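Local coordinates for uncharacterized protein (PDB 6SCE) that acts as a Type III CRISPR defence DNA nuclease that is switched on by cyclic oligoadenylate, probably sensed through its CARF domains, at residues 309-323 against 335-349. Numbering follows the deposited sequence. Where two conformers were deposited one is given.
Sequences YLHAGPREVYLLTTP and FFRGKGVRVHRSFLS. With nucleotides of chain B.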
loop_
_atom_site.group_PDB
_atom_site.type_symbol
_atom_site.label_atom_id
_atom_site.label_comp_id
_atom_site.label_asym_id
_atom_site.label_seq_id
_atom_site.Cartn_x
_atom_site.Cartn_y
_atom_site.Cartn_z
ATOM N N TYR A 309 -11.130 13.341 1.514
ATOM C CA TYR A 309 -12.556 13.444 1.831
ATOM C C TYR A 309 -12.774 14.258 3.133
ATOM O O TYR A 309 -13.614 15.146 3.167
ATOM C CB TYR A 309 -13.152 12.046 1.959
ATOM C CG TYR A 309 -14.481 12.048 2.653
ATOM C CD1 TYR A 309 -15.594 12.555 2.017
ATOM C CD2 TYR A 309 -14.603 11.612 3.966
ATOM C CE1 TYR A 309 -16.816 12.601 2.664
ATOM C CE2 TYR A 309 -15.823 11.637 4.618
ATOM C CZ TYR A 309 -16.922 12.145 3.953
ATOM O OH TYR A 309 -18.141 12.198 4.570
ATOM N N LEU A 310 -12.014 13.965 4.181
ATOM C CA LEU A 310 -12.182 14.673 5.452
ATOM C C LEU A 310 -11.856 16.159 5.291
ATOM O O LEU A 310 -12.569 17.021 5.808
ATOM C CB LEU A 310 -11.325 14.067 6.548
ATOM C CG LEU A 310 -11.662 12.638 6.951
ATOM C CD1 LEU A 310 -10.684 12.175 8.007
ATOM C CD2 LEU A 310 -13.097 12.532 7.422
ATOM N N HIS A 311 -10.803 16.451 4.534
ATOM C CA HIS A 311 -10.385 17.843 4.306
ATOM C C HIS A 311 -11.359 18.619 3.414
ATOM O O HIS A 311 -11.782 19.739 3.760
ATOM C CB HIS A 311 -8.980 17.841 3.722
ATOM C CG HIS A 311 -8.504 19.173 3.243
ATOM N ND1 HIS A 311 -8.174 20.200 4.103
ATOM C CD2 HIS A 311 -8.295 19.644 1.992
ATOM C CE1 HIS A 311 -7.762 21.239 3.395
ATOM N NE2 HIS A 311 -7.831 20.931 2.114
ATOM N N ALA A 312 -11.722 18.039 2.277
ATOM C CA ALA A 312 -12.429 18.796 1.239
ATOM C C ALA A 312 -13.932 18.874 1.482
ATOM O O ALA A 312 -14.546 19.830 1.049
ATOM C CB ALA A 312 -12.200 18.194 -0.119
ATOM N N GLY A 313 -14.508 17.861 2.134
ATOM C CA GLY A 313 -15.968 17.773 2.304
ATOM C C GLY A 313 -16.706 17.996 0.994
ATOM O O GLY A 313 -17.522 18.896 0.880
ATOM N N PRO A 314 -16.387 17.195 -0.034
ATOM C CA PRO A 314 -16.936 17.448 -1.340
ATOM C C PRO A 314 -18.416 17.097 -1.489
ATOM O O PRO A 314 -18.909 16.192 -0.805
ATOM C CB PRO A 314 -16.116 16.504 -2.229
ATOM C CG PRO A 314 -15.835 15.349 -1.341
ATOM C CD PRO A 314 -15.566 15.972 -0.013
ATOM N N ARG A 315 -19.073 17.811 -2.401
ATOM C CA ARG A 315 -20.411 17.460 -2.849
ATOM C C ARG A 315 -20.347 16.608 -4.125
ATOM O O ARG A 315 -21.260 15.849 -4.400
ATOM C CB ARG A 315 -21.259 18.723 -3.057
ATOM C CG ARG A 315 -21.477 19.534 -1.780
ATOM C CD ARG A 315 -22.603 20.555 -1.944
ATOM N NE ARG A 315 -23.090 21.112 -0.682
ATOM C CZ ARG A 315 -22.587 22.189 -0.087
ATOM N NH1 ARG A 315 -21.567 22.835 -0.626
ATOM N NH2 ARG A 315 -23.113 22.624 1.055
ATOM N N GLU A 316 -19.266 16.743 -4.902
ATOM C CA GLU A 316 -19.026 15.911 -6.080
ATOM C C GLU A 316 -17.561 15.448 -6.079
ATOM O O GLU A 316 -16.658 16.215 -5.736
ATOM C CB GLU A 316 -19.299 16.663 -7.391
ATOM C CG GLU A 316 -20.697 17.254 -7.498
ATOM C CD GLU A 316 -21.128 17.572 -8.915
ATOM O OE1 GLU A 316 -20.821 16.811 -9.858
ATOM O OE2 GLU A 316 -21.814 18.590 -9.086
ATOM N N VAL A 317 -17.360 14.197 -6.451
ATOM C CA VAL A 317 -16.042 13.622 -6.514
ATOM C C VAL A 317 -15.855 13.017 -7.889
ATOM O O VAL A 317 -16.764 12.405 -8.447
ATOM C CB VAL A 317 -15.788 12.620 -5.370
ATOM C CG1 VAL A 317 -16.748 11.448 -5.417
ATOM C CG2 VAL A 317 -14.351 12.121 -5.420
ATOM N N TYR A 318 -14.679 13.224 -8.448
ATOM C CA TYR A 318 -14.325 12.660 -9.734
ATOM C C TYR A 318 -13.176 11.714 -9.504
ATOM O O TYR A 318 -12.166 12.146 -8.969
ATOM C CB TYR A 318 -13.875 13.751 -10.684
ATOM C CG TYR A 318 -14.995 14.683 -11.129
ATOM C CD1 TYR A 318 -15.437 15.700 -10.305
ATOM C CD2 TYR A 318 -15.579 14.551 -12.392
ATOM C CE1 TYR A 318 -16.453 16.563 -10.712
ATOM C CE2 TYR A 318 -16.598 15.394 -12.800
ATOM C CZ TYR A 318 -17.037 16.398 -11.963
ATOM O OH TYR A 318 -18.045 17.267 -12.368
ATOM N N LEU A 319 -13.370 10.444 -9.843
ATOM C CA LEU A 319 -12.439 9.371 -9.551
ATOM C C LEU A 319 -11.984 8.716 -10.841
ATOM O O LEU A 319 -12.817 8.249 -11.614
ATOM C CB LEU A 319 -13.084 8.327 -8.636
ATOM C CG LEU A 319 -13.581 8.783 -7.277
ATOM C CD1 LEU A 319 -14.333 7.694 -6.542
ATOM C CD2 LEU A 319 -12.394 9.292 -6.452
ATOM N N LEU A 320 -10.674 8.696 -11.096
ATOM C CA LEU A 320 -10.110 8.057 -12.274
ATOM C C LEU A 320 -9.155 6.970 -11.898
ATOM O O LEU A 320 -8.340 7.150 -11.005
ATOM C CB LEU A 320 -9.363 9.085 -13.134
ATOM C CG LEU A 320 -10.162 10.244 -13.713
ATOM C CD1 LEU A 320 -9.275 11.180 -14.543
ATOM C CD2 LEU A 320 -11.303 9.735 -14.550
ATOM N N THR A 321 -9.228 5.832 -12.578
ATOM C CA THR A 321 -8.204 4.815 -12.420
ATOM C C THR A 321 -8.174 3.867 -13.619
ATOM O O THR A 321 -8.813 4.118 -14.639
ATOM C CB THR A 321 -8.304 4.065 -11.068
ATOM O OG1 THR A 321 -7.062 3.382 -10.824
ATOM C CG2 THR A 321 -9.470 3.110 -11.034
ATOM N N THR A 322 -7.378 2.826 -13.496
ATOM C CA THR A 322 -7.130 1.888 -14.545
ATOM C C THR A 322 -8.071 0.701 -14.374
ATOM O O THR A 322 -8.610 0.414 -13.288
ATOM C CB THR A 322 -5.684 1.371 -14.498
ATOM O OG1 THR A 322 -5.418 0.894 -13.175
ATOM C CG2 THR A 322 -4.716 2.469 -14.829
ATOM N N PRO A 323 -8.272 -0.035 -15.466
ATOM C CA PRO A 323 -9.194 -1.166 -15.374
ATOM C C PRO A 323 -8.763 -2.198 -14.372
ATOM O O PRO A 323 -9.612 -2.782 -13.717
ATOM C CB PRO A 323 -9.235 -1.725 -16.812
ATOM C CG PRO A 323 -8.201 -1.018 -17.580
ATOM C CD PRO A 323 -7.705 0.155 -16.804
ATOM N N PHE A 335 -18.444 4.132 -1.264
ATOM C CA PHE A 335 -18.166 4.920 -0.092
ATOM C C PHE A 335 -18.662 6.347 -0.219
ATOM O O PHE A 335 -19.351 6.867 0.694
ATOM C CB PHE A 335 -16.680 4.932 0.245
ATOM C CG PHE A 335 -16.342 5.931 1.301
ATOM C CD1 PHE A 335 -16.658 5.669 2.625
ATOM C CD2 PHE A 335 -15.784 7.156 0.966
ATOM C CE1 PHE A 335 -16.379 6.605 3.610
ATOM C CE2 PHE A 335 -15.513 8.093 1.952
ATOM C CZ PHE A 335 -15.806 7.807 3.276
ATOM N N PHE A 336 -18.327 6.990 -1.337
ATOM C CA PHE A 336 -18.706 8.373 -1.541
ATOM C C PHE A 336 -20.219 8.510 -1.736
ATOM O O PHE A 336 -20.827 9.398 -1.160
ATOM C CB PHE A 336 -17.919 9.012 -2.684
ATOM C CG PHE A 336 -16.499 9.396 -2.305
ATOM C CD1 PHE A 336 -16.253 10.510 -1.524
ATOM C CD2 PHE A 336 -15.429 8.652 -2.746
ATOM C CE1 PHE A 336 -14.963 10.876 -1.193
ATOM C CE2 PHE A 336 -14.141 9.000 -2.408
ATOM C CZ PHE A 336 -13.907 10.105 -1.617
ATOM N N ARG A 337 -20.831 7.595 -2.477
ATOM C CA ARG A 337 -22.300 7.614 -2.595
ATOM C C ARG A 337 -22.988 7.455 -1.247
ATOM O O ARG A 337 -23.990 8.121 -0.988
ATOM C CB ARG A 337 -22.800 6.520 -3.521
ATOM C CG ARG A 337 -22.589 6.793 -5.003
ATOM C CD ARG A 337 -23.153 5.613 -5.784
ATOM N NE ARG A 337 -22.814 5.606 -7.205
ATOM C CZ ARG A 337 -23.513 6.225 -8.152
ATOM N NH1 ARG A 337 -24.597 6.937 -7.847
ATOM N NH2 ARG A 337 -23.125 6.135 -9.418
ATOM N N GLY A 338 -22.438 6.598 -0.386
ATOM C CA GLY A 338 -22.986 6.387 0.962
ATOM C C GLY A 338 -22.917 7.629 1.830
ATOM O O GLY A 338 -23.699 7.781 2.756
ATOM N N LYS A 339 -21.976 8.525 1.526
ATOM C CA LYS A 339 -21.818 9.790 2.240
ATOM C C LYS A 339 -22.565 10.939 1.571
ATOM O O LYS A 339 -22.330 12.102 1.907
ATOM C CB LYS A 339 -20.325 10.145 2.360
ATOM C CG LYS A 339 -19.518 9.175 3.201
ATOM C CD LYS A 339 -20.083 9.085 4.620
ATOM C CE LYS A 339 -19.100 8.493 5.609
ATOM N NZ LYS A 339 -19.686 8.501 6.982
ATOM N N GLY A 340 -23.441 10.620 0.617
ATOM C CA GLY A 340 -24.266 11.611 -0.062
ATOM C C GLY A 340 -23.527 12.434 -1.101
ATOM O O GLY A 340 -24.000 13.501 -1.488
ATOM N N VAL A 341 -22.367 11.949 -1.555
ATOM C CA VAL A 341 -21.542 12.674 -2.515
ATOM C C VAL A 341 -21.842 12.180 -3.906
ATOM O O VAL A 341 -21.879 10.985 -4.108
ATOM C CB VAL A 341 -20.028 12.486 -2.224
ATOM C CG1 VAL A 341 -19.185 13.284 -3.208
ATOM C CG2 VAL A 341 -19.713 12.934 -0.808
ATOM N N ARG A 342 -22.036 13.081 -4.864
ATOM C CA ARG A 342 -22.196 12.658 -6.264
ATOM C C ARG A 342 -20.857 12.169 -6.840
ATOM O O ARG A 342 -19.861 12.886 -6.794
ATOM C CB ARG A 342 -22.725 13.772 -7.150
ATOM C CG ARG A 342 -23.136 13.291 -8.540
ATOM C CD ARG A 342 -23.603 14.426 -9.433
ATOM N NE ARG A 342 -24.974 14.800 -9.120
ATOM C CZ ARG A 342 -25.366 15.902 -8.472
ATOM N NH1 ARG A 342 -24.504 16.841 -8.049
ATOM N NH2 ARG A 342 -26.668 16.073 -8.258
ATOM N N VAL A 343 -20.857 10.970 -7.397
ATOM C CA VAL A 343 -19.631 10.358 -7.910
ATOM C C VAL A 343 -19.609 10.302 -9.435
ATOM O O VAL A 343 -20.561 9.854 -10.058
ATOM C CB VAL A 343 -19.468 8.936 -7.393
ATOM C CG1 VAL A 343 -18.202 8.310 -7.977
ATOM C CG2 VAL A 343 -19.422 8.937 -5.879
ATOM N N HIS A 344 -18.505 10.736 -10.024
ATOM C CA HIS A 344 -18.231 10.529 -11.436
ATOM C C HIS A 344 -16.930 9.750 -11.523
ATOM O O HIS A 344 -15.969 10.060 -10.813
ATOM C CB HIS A 344 -18.075 11.851 -12.126
ATOM C CG HIS A 344 -19.162 12.827 -11.823
ATOM N ND1 HIS A 344 -20.431 12.724 -12.363
ATOM C CD2 HIS A 344 -19.172 13.935 -11.046
ATOM C CE1 HIS A 344 -21.173 13.723 -11.925
ATOM N NE2 HIS A 344 -20.432 14.477 -11.133
ATOM N N ARG A 345 -16.893 8.759 -12.393
ATOM C CA ARG A 345 -15.753 7.883 -12.504
ATOM C C ARG A 345 -15.488 7.667 -13.943
ATOM O O ARG A 345 -16.411 7.714 -14.749
ATOM C CB ARG A 345 -16.039 6.541 -11.847
ATOM C CG ARG A 345 -17.389 5.937 -12.222
ATOM C CD ARG A 345 -17.614 4.617 -11.500
ATOM N NE ARG A 345 -16.994 3.527 -12.233
ATOM C CZ ARG A 345 -16.990 2.253 -11.854
ATOM N NH1 ARG A 345 -17.560 1.866 -10.711
ATOM N NH2 ARG A 345 -16.377 1.363 -12.624
ATOM N N SER A 346 -14.239 7.397 -14.277
ATOM C CA SER A 346 -13.909 6.936 -15.594
ATOM C C SER A 346 -12.669 6.076 -15.524
ATOM O O SER A 346 -11.850 6.231 -14.604
ATOM C CB SER A 346 -13.684 8.126 -16.542
ATOM O OG SER A 346 -13.622 7.677 -17.892
ATOM N N PHE A 347 -12.537 5.154 -16.480
ATOM C CA PHE A 347 -11.320 4.371 -16.650
ATOM C C PHE A 347 -10.340 5.008 -17.625
ATOM O O PHE A 347 -10.723 5.473 -18.737
ATOM C CB PHE A 347 -11.627 2.949 -17.124
ATOM C CG PHE A 347 -12.291 2.091 -16.102
ATOM C CD1 PHE A 347 -11.618 1.713 -14.942
ATOM C CD2 PHE A 347 -13.599 1.644 -16.296
ATOM C CE1 PHE A 347 -12.230 0.902 -14.001
ATOM C CE2 PHE A 347 -14.216 0.830 -15.352
ATOM C CZ PHE A 347 -13.529 0.472 -14.193
ATOM N N LEU A 348 -9.062 4.965 -17.249
ATOM C CA LEU A 348 -7.947 5.271 -18.159
ATOM C C LEU A 348 -7.617 4.031 -18.966
ATOM O O LEU A 348 -7.903 2.929 -18.518
ATOM C CB LEU A 348 -6.706 5.702 -17.382
ATOM C CG LEU A 348 -6.918 6.837 -16.390
ATOM C CD1 LEU A 348 -5.599 7.080 -15.652
ATOM C CD2 LEU A 348 -7.439 8.119 -17.054
ATOM N N SER A 349 -7.041 4.214 -20.153
ATOM C CA SER A 349 -6.581 3.108 -20.972
ATOM C C SER A 349 -5.523 2.305 -20.229
ATOM O O SER A 349 -5.482 1.088 -20.339
ATOM C CB SER A 349 -6.002 3.613 -22.301
ATOM O OG SER A 349 -6.979 4.345 -23.019
ATOM P P A B 3 4.985 5.554 -8.835
ATOM O OP1 A B 3 5.004 6.172 -10.222
ATOM O OP2 A B 3 5.605 6.435 -7.785
ATOM O "O5'" A B 3 3.489 5.194 -8.452
ATOM C "C5'" A B 3 3.138 4.343 -7.351
ATOM C "C4'" A B 3 1.631 4.355 -7.250
ATOM O "O4'" A B 3 1.054 3.753 -8.448
ATOM C "C3'" A B 3 1.042 3.598 -6.065
ATOM O "O3'" A B 3 0.115 4.468 -5.446
ATOM C "C2'" A B 3 0.361 2.390 -6.728
ATOM O "O2'" A B 3 -0.737 1.882 -6.004
ATOM C "C1'" A B 3 -0.063 2.996 -8.060
ATOM N N9 A B 3 -0.305 2.020 -9.098
ATOM C C8 A B 3 0.528 0.987 -9.457
ATOM N N7 A B 3 0.049 0.288 -10.467
ATOM C C5 A B 3 -1.134 0.924 -10.801
ATOM C C6 A B 3 -2.091 0.666 -11.802
ATOM N N6 A B 3 -1.959 -0.314 -12.692
ATOM N N1 A B 3 -3.145 1.511 -11.876
ATOM C C2 A B 3 -3.238 2.516 -10.997
ATOM N N3 A B 3 -2.403 2.854 -10.005
ATOM C C4 A B 3 -1.360 2.002 -9.968
HETATM O O HOH W 1 -20.180 13.623 3.177
#
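Tyr309 spreads one ring face under the edge of Phe335, a T-shaped pair with centroids 5.3 Å apart and planes at 83°. The tyrosine leans off helix 303-312 toward helix 326-338 because chi1 of 164° sets CG opposite the main-chain nitrogen, and its CD1 also touches Phe336 CE1 at 3.7 Å. Just past that second helix, Lys339 CG meets Tyr309 OH at 3.6 Å, the lysine chain crossing the tyrosine at about a right angle. A water bridges that hydroxyl to Lys339 O, while the Lys339 amine reaches away to Asp427. Were Tyr309 shortened to an alanine, a gap would probably open beside Phe335 and Phe336, and the bridging water would lose its hydroxyl partner. Phe336 continues the cluster into the sheet: Phe335 lies over one face of its ring, and the Val317 methyls cover the opposite one, CG1 making a CH-pi contact 4.1 Å from the ring centroid.

These layers illustrate a right-handed beta-alpha-beta crossover of a Rossmann-like sheet, in which helix 326-338 links parallel strands 316-321 and 342-347. Successive main-chain hydrogen bonds tie the strands from Arg315 to Leu348, the one from Thr321 N to Ser346 O being weak. On the other face of the sheet, His344 donates NE2 to Glu316 OE1 at 2.7 Å, with the oxygen nearly in the imidazole plane. His344 CD2 sits over one face of the Tyr318 ring, 3.4 Å from Tyr318 CZ, the two rings inclined by 33°. Glu316 OE2 forms a long salt bridge (3.4 Å) to Arg342 NH1 and also accepts from Gln289 N.

Beyond the strand end, Thr322 OG1 donates to N1 of A3 of chain B, at 2.7 Å. With N1 as the acceptor, the adenine is probably unprotonated at that nitrogen, consistent with recognition of the activator's base by the loop that follows strand 316-321.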